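Local coordinates for protein CAS6A (Thermus thermophilus, PDB 4C97) that probably cleaves RNA as a Cas6-family endonuclease, processing CRISPR transcripts into guide RNAs for antiviral defence, at residues 129-134 / 228-233; 176-181 / 201-206. The protein carries 1 engineered substitution. All blocks are in the same frame, centred on the assembly; numbering follows the deposited sequence.

Contact 1 (129-134 / 228-233); sequences PTFFRR and GAKTSL. With SO4 (sulfate ion), chain C.
Over one face of the F131 ring, toward its rim, lie the carbonyl oxygen of A229 and a water molecule, while the methyl of A229 comes up to the ring at CE1 (A229 CB to F131 CE1, 3.9 Å). K230 approaches obliquely, its CG 4.0 Å from F131 CZ, so the aliphatic part of a long charged chain covers carbon and its ammonium end is carried past the ring. Y235 meets F131 edge-to-face, and H138 is a further ring neighbour. The F132 ring is met obliquely by backbone: its CE1 is 3.6 Å from G228 CA. Glycine suits this place because a beta carbon at 228 would point at the other segment and run into F131 O, which G228 CA already approaches at 3.4 Å in a CA-H...O contact; it would also be tight against F132, and the positive phi (78°) is a further reason.

F131 has CG between its backbone N and carbonyl carbon (chi1 59°), which swings the ring beside A229 and K230. Its carbonyl oxygen accepts a nearly straight hydrogen bond from A229 N (2.8 Å, 174° at the hydrogen). The water spans the same gap, bonded to F131 N at 3.0 Å and to A229 O at 2.9 Å, so both polar groups beside the ring have a partner.

K230 ends on a sulfate, K230 NZ lying 2.8 Å from SO4 O2, with a weaker bond to a second sulfate oxygen. R26 also binds this anion, which probably came from the crystallisation liquor but could occupy a place suited to an RNA phosphate.

The loop 228-233 belongs to the glycine-rich loop of the Cas6 family, between helix 209-225 and strand 238-241. F132 packs on L146 and V147 of helix 144-158, S150 of that helix bonds G228 N, and T231 pairs through its backbone with L50 of strand 48-55.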
loop_
_atom_site.group_PDB
_atom_site.type_symbol
_atom_site.label_atom_id
_atom_site.label_comp_id
_atom_site.label_asym_id
_atom_site.label_seq_id
_atom_site.Cartn_x
_atom_site.Cartn_y
_atom_site.Cartn_z
ATOM N N PRO A 129 -7.355 -4.494 6.624
ATOM C CA PRO A 129 -7.321 -3.839 7.940
ATOM C C PRO A 129 -6.069 -2.986 8.131
ATOM O O PRO A 129 -4.960 -3.432 7.848
ATOM C CB PRO A 129 -7.368 -5.024 8.914
ATOM C CG PRO A 129 -8.091 -6.095 8.140
ATOM C CD PRO A 129 -7.559 -5.949 6.735
ATOM N N THR A 130 -6.271 -1.758 8.589
ATOM C CA THR A 130 -5.221 -0.756 8.676
ATOM C C THR A 130 -5.046 -0.316 10.118
ATOM O O THR A 130 -6.028 0.001 10.809
ATOM C CB THR A 130 -5.577 0.445 7.778
ATOM O OG1 THR A 130 -5.730 0.014 6.410
ATOM C CG2 THR A 130 -4.519 1.510 7.851
ATOM N N PHE A 131 -3.805 -0.316 10.595
ATOM C CA PHE A 131 -3.509 0.061 11.967
ATOM C C PHE A 131 -2.105 0.638 12.098
ATOM O O PHE A 131 -1.297 0.603 11.146
ATOM C CB PHE A 131 -3.745 -1.124 12.933
ATOM C CG PHE A 131 -2.920 -2.352 12.619
ATOM C CD1 PHE A 131 -1.665 -2.512 13.179
ATOM C CD2 PHE A 131 -3.409 -3.351 11.785
ATOM C CE1 PHE A 131 -0.905 -3.645 12.909
ATOM C CE2 PHE A 131 -2.636 -4.479 11.510
ATOM C CZ PHE A 131 -1.398 -4.608 12.069
ATOM N N PHE A 132 -1.832 1.180 13.281
ATOM C CA PHE A 132 -0.607 1.932 13.563
ATOM C C PHE A 132 -0.053 1.498 14.885
ATOM O O PHE A 132 -0.772 1.033 15.748
ATOM C CB PHE A 132 -0.926 3.449 13.596
ATOM C CG PHE A 132 -1.612 3.904 12.369
ATOM C CD1 PHE A 132 -0.879 4.289 11.261
ATOM C CD2 PHE A 132 -2.996 3.838 12.270
ATOM C CE1 PHE A 132 -1.512 4.642 10.104
ATOM C CE2 PHE A 132 -3.628 4.190 11.134
ATOM C CZ PHE A 132 -2.884 4.588 10.021
ATOM N N ARG A 133 1.261 1.597 15.035
ATOM C CA ARG A 133 1.873 1.243 16.302
ATOM C C ARG A 133 1.949 2.498 17.152
ATOM O O ARG A 133 2.483 3.504 16.719
ATOM C CB ARG A 133 3.264 0.650 16.097
ATOM C CG ARG A 133 3.885 0.118 17.390
ATOM C CD ARG A 133 5.172 -0.654 17.118
ATOM N NE ARG A 133 5.825 -1.131 18.340
ATOM C CZ ARG A 133 5.356 -2.103 19.122
ATOM N NH1 ARG A 133 4.204 -2.703 18.837
ATOM N NH2 ARG A 133 6.039 -2.466 20.204
ATOM N N ARG A 134 1.390 2.442 18.353
ATOM C CA ARG A 134 1.521 3.543 19.288
ATOM C C ARG A 134 1.769 2.967 20.668
ATOM O O ARG A 134 0.972 2.183 21.179
ATOM C CB ARG A 134 0.270 4.436 19.255
ATOM C CG ARG A 134 -0.996 3.810 19.868
ATOM C CD ARG A 134 -2.049 4.828 20.242
ATOM N NE ARG A 134 -2.071 5.958 19.321
ATOM C CZ ARG A 134 -2.771 7.068 19.532
ATOM N NH1 ARG A 134 -3.482 7.210 20.649
ATOM N NH2 ARG A 134 -2.733 8.039 18.635
ATOM N N GLY A 228 0.252 2.539 7.193
ATOM C CA GLY A 228 0.431 2.048 8.550
ATOM C C GLY A 228 1.334 0.846 8.689
ATOM O O GLY A 228 2.262 0.643 7.897
ATOM N N ALA A 229 1.055 0.049 9.704
ATOM C CA ALA A 229 1.945 -1.024 10.128
ATOM C C ALA A 229 1.680 -2.336 9.413
ATOM O O ALA A 229 0.561 -2.623 8.999
ATOM C CB ALA A 229 1.803 -1.219 11.621
ATOM N N LYS A 230 2.730 -3.142 9.313
ATOM C CA LYS A 230 2.644 -4.515 8.829
ATOM C C LYS A 230 2.091 -4.594 7.415
ATOM O O LYS A 230 1.371 -5.524 7.070
ATOM C CB LYS A 230 1.875 -5.377 9.828
ATOM C CG LYS A 230 2.494 -5.205 11.200
ATOM C CD LYS A 230 2.810 -6.483 11.913
ATOM C CE LYS A 230 3.497 -6.196 13.245
ATOM N NZ LYS A 230 4.986 -6.249 13.122
ATOM N N THR A 231 2.470 -3.630 6.579
ATOM C CA THR A 231 2.110 -3.714 5.178
ATOM C C THR A 231 2.797 -4.913 4.496
ATOM O O THR A 231 2.379 -5.328 3.425
ATOM C CB THR A 231 2.435 -2.422 4.432
ATOM O OG1 THR A 231 3.825 -2.088 4.599
ATOM C CG2 THR A 231 1.580 -1.310 4.942
ATOM N N SER A 232 3.835 -5.461 5.128
ATOM C CA SER A 232 4.499 -6.646 4.591
ATOM C C SER A 232 3.616 -7.887 4.745
ATOM O O SER A 232 3.897 -8.948 4.140
ATOM C CB SER A 232 5.863 -6.866 5.260
ATOM O OG SER A 232 5.708 -7.225 6.626
ATOM N N LEU A 233 2.564 -7.766 5.549
ATOM C CA LEU A 233 1.640 -8.871 5.782
ATOM C C LEU A 233 0.276 -8.634 5.166
ATOM O O LEU A 233 -0.667 -9.370 5.438
ATOM C CB LEU A 233 1.509 -9.181 7.285
ATOM C CG LEU A 233 2.779 -9.708 7.942
ATOM C CD1 LEU A 233 2.576 -9.742 9.470
ATOM C CD2 LEU A 233 3.118 -11.094 7.446
HETATM S S SO4 C . 6.839 -8.915 11.973
HETATM O O1 SO4 C . 5.599 -8.648 11.285
HETATM O O2 SO4 C . 6.681 -8.437 13.339
HETATM O O3 SO4 C . 7.101 -10.345 11.929
HETATM O O4 SO4 C . 7.951 -8.239 11.319
HETATM O O HOH W 1 -1.857 -1.202 8.490
#

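Contact 2 (176-181 / 201-206); sequences TVRSLE and VYHLPR
R178 leaves the strand with an extended start and bends at chi3 (-70°), while H203 sets its CG anti to the backbone N (chi1 171°); the two chains thereby converge, R178 NH2 coming 3.7 Å from H203 ND1. Their planes lie 30° apart, and what unites them is D121, whose OD1 forms a salt bridge with the guanidinium and a hydrogen bond with the imidazole. The carboxylate would offset the arginine's charge beside the histidine.

On the face that carries H203, T176 brings its CG2 to the edge of the imidazole, and S179 OG sits only 3.2 Å from V201 CG2, a small polar group against a branched apolar one. V177 and Y202 occupy the other face side by side, CG2 of the valine 3.9 Å from CE1 of the tyrosine.

The strands run antiparallel. T176 and H203 exchange two backbone bonds, T176 N to H203 O measuring 2.8 Å. Beyond them is a classic beta bulge: V201 O receives R178 N at 2.8 Å. The same oxygen also takes S179 N, weakly, and V201 N binds S179 O in return. The extra residue turns the chain at R178.

Strand 199-203 lies between strands 176-186 and 121-127 in the sheet, with V177 and Y202 packed on P144 of helix 144-158.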
loop_
_atom_site.group_PDB
_atom_site.type_symbol
_atom_site.label_atom_id
_atom_site.label_comp_id
_atom_site.label_asym_id
_atom_site.label_seq_id
_atom_site.Cartn_x
_atom_site.Cartn_y
_atom_site.Cartn_z
ATOM N N THR A 176 -7.921 17.634 8.465
ATOM C CA THR A 176 -9.055 17.147 9.227
ATOM C C THR A 176 -9.744 16.013 8.473
ATOM O O THR A 176 -9.304 15.594 7.395
ATOM C CB THR A 176 -10.051 18.279 9.572
ATOM O OG1 THR A 176 -10.976 17.803 10.545
ATOM C CG2 THR A 176 -10.819 18.758 8.344
ATOM N N VAL A 177 -10.823 15.517 9.047
ATOM C CA VAL A 177 -11.641 14.521 8.416
ATOM C C VAL A 177 -12.984 15.103 8.071
ATOM O O VAL A 177 -13.681 15.618 8.937
ATOM C CB VAL A 177 -11.811 13.280 9.315
ATOM C CG1 VAL A 177 -12.862 12.368 8.755
ATOM C CG2 VAL A 177 -10.481 12.522 9.458
ATOM N N ARG A 178 -13.346 15.038 6.797
ATOM C CA ARG A 178 -14.656 15.468 6.334
ATOM C C ARG A 178 -15.701 14.360 6.502
ATOM O O ARG A 178 -16.828 14.627 6.888
ATOM C CB ARG A 178 -14.611 15.917 4.865
ATOM C CG ARG A 178 -15.981 16.136 4.253
ATOM C CD ARG A 178 -15.862 16.341 2.767
ATOM N NE ARG A 178 -15.246 17.627 2.485
ATOM C CZ ARG A 178 -14.769 17.978 1.299
ATOM N NH1 ARG A 178 -14.827 17.128 0.280
ATOM N NH2 ARG A 178 -14.236 19.177 1.133
ATOM N N SER A 179 -15.345 13.122 6.178
ATOM C CA SER A 179 -16.247 12.005 6.385
ATOM C C SER A 179 -15.489 10.718 6.668
ATOM O O SER A 179 -14.322 10.553 6.279
ATOM C CB SER A 179 -17.167 11.794 5.190
ATOM O OG SER A 179 -16.414 11.531 4.035
ATOM N N LEU A 180 -16.178 9.805 7.337
ATOM C CA LEU A 180 -15.618 8.488 7.625
ATOM C C LEU A 180 -16.725 7.473 7.645
ATOM O O LEU A 180 -17.804 7.737 8.171
ATOM C CB LEU A 180 -14.884 8.493 8.961
ATOM C CG LEU A 180 -14.337 7.198 9.555
ATOM C CD1 LEU A 180 -13.121 7.527 10.413
ATOM C CD2 LEU A 180 -15.375 6.423 10.379
ATOM N N GLU A 181 -16.458 6.306 7.069
ATOM C CA GLU A 181 -17.399 5.208 7.143
ATOM C C GLU A 181 -16.642 3.914 7.108
ATOM O O GLU A 181 -15.908 3.643 6.163
ATOM C CB GLU A 181 -18.425 5.250 6.015
ATOM C CG GLU A 181 -19.410 4.123 6.117
ATOM C CD GLU A 181 -20.601 4.248 5.188
ATOM O OE1 GLU A 181 -20.473 4.884 4.125
ATOM O OE2 GLU A 181 -21.664 3.693 5.534
ATOM N N VAL A 201 -12.566 10.545 4.045
ATOM C CA VAL A 201 -12.201 11.713 3.250
ATOM C C VAL A 201 -11.514 12.740 4.156
ATOM O O VAL A 201 -12.107 13.260 5.092
ATOM C CB VAL A 201 -13.412 12.322 2.547
ATOM C CG1 VAL A 201 -12.967 13.473 1.652
ATOM C CG2 VAL A 201 -14.150 11.262 1.729
ATOM N N TYR A 202 -10.256 13.000 3.835
ATOM C CA TYR A 202 -9.401 13.978 4.502
ATOM C C TYR A 202 -9.492 15.303 3.789
ATOM O O TYR A 202 -9.699 15.358 2.574
ATOM C CB TYR A 202 -7.939 13.493 4.518
ATOM C CG TYR A 202 -7.829 12.168 5.235
ATOM C CD1 TYR A 202 -7.737 12.118 6.618
ATOM C CD2 TYR A 202 -7.876 10.974 4.531
ATOM C CE1 TYR A 202 -7.678 10.913 7.281
ATOM C CE2 TYR A 202 -7.812 9.755 5.181
ATOM C CZ TYR A 202 -7.718 9.739 6.565
ATOM O OH TYR A 202 -7.689 8.557 7.244
ATOM N N HIS A 203 -9.357 16.378 4.556
ATOM C CA HIS A 203 -9.463 17.704 3.999
ATOM C C HIS A 203 -8.472 18.606 4.697
ATOM O O HIS A 203 -8.425 18.633 5.935
ATOM C CB HIS A 203 -10.865 18.230 4.199
ATOM C CG HIS A 203 -11.006 19.666 3.834
ATOM N ND1 HIS A 203 -10.973 20.097 2.530
ATOM C CD2 HIS A 203 -11.164 20.770 4.597
ATOM C CE1 HIS A 203 -11.114 21.411 2.499
ATOM N NE2 HIS A 203 -11.226 21.844 3.745
ATOM N N LEU A 204 -7.693 19.341 3.910
ATOM C CA LEU A 204 -6.705 20.276 4.434
ATOM C C LEU A 204 -7.169 21.714 4.213
ATOM O O LEU A 204 -7.095 22.242 3.089
ATOM C CB LEU A 204 -5.350 20.054 3.750
ATOM C CG LEU A 204 -4.224 20.994 4.180
ATOM C CD1 LEU A 204 -4.096 21.076 5.686
ATOM C CD2 LEU A 204 -2.898 20.572 3.556
ATOM N N PRO A 205 -7.663 22.361 5.280
ATOM C CA PRO A 205 -8.136 23.736 5.145
ATOM C C PRO A 205 -7.022 24.655 4.711
ATOM O O PRO A 205 -5.891 24.536 5.198
ATOM C CB PRO A 205 -8.582 24.100 6.570
ATOM C CG PRO A 205 -8.822 22.799 7.235
ATOM C CD PRO A 205 -7.842 21.841 6.643
ATOM N N ARG A 206 -7.381 25.584 3.839
ATOM C CA ARG A 206 -6.494 26.623 3.320
ATOM C C ARG A 206 -5.169 26.091 2.824
ATOM O O ARG A 206 -4.139 26.750 2.970
ATOM C CB ARG A 206 -6.247 27.703 4.379
ATOM C CG ARG A 206 -7.514 28.321 4.959
ATOM C CD ARG A 206 -8.181 29.364 4.016
ATOM N NE ARG A 206 -7.416 30.603 3.802
ATOM C CZ ARG A 206 -6.774 30.933 2.680
ATOM N NH1 ARG A 206 -6.757 30.119 1.629
ATOM N NH2 ARG A 206 -6.133 32.094 2.607
#

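Contacts 1 and 2 both belong to the Cas6 family region, with centres 21 Å apart and nearest atoms about 7 Å apart; they do not touch. Contact 2 lies within the part of the chain that contact 1 closes off. Helix 144-158 serves both: V147 touches F132 in contact 1 and Y202 in contact 2. Strand 121-127 pairs with 199-203 and continues toward 129-134, and T130 pairs through its backbone with F196 of strand 194-197 at the sheet's outer edge. Contact 1 carries the sulfate and the glycine-rich loop, whereas contact 2 is structural pairing within the sheet, farther from the chain centre.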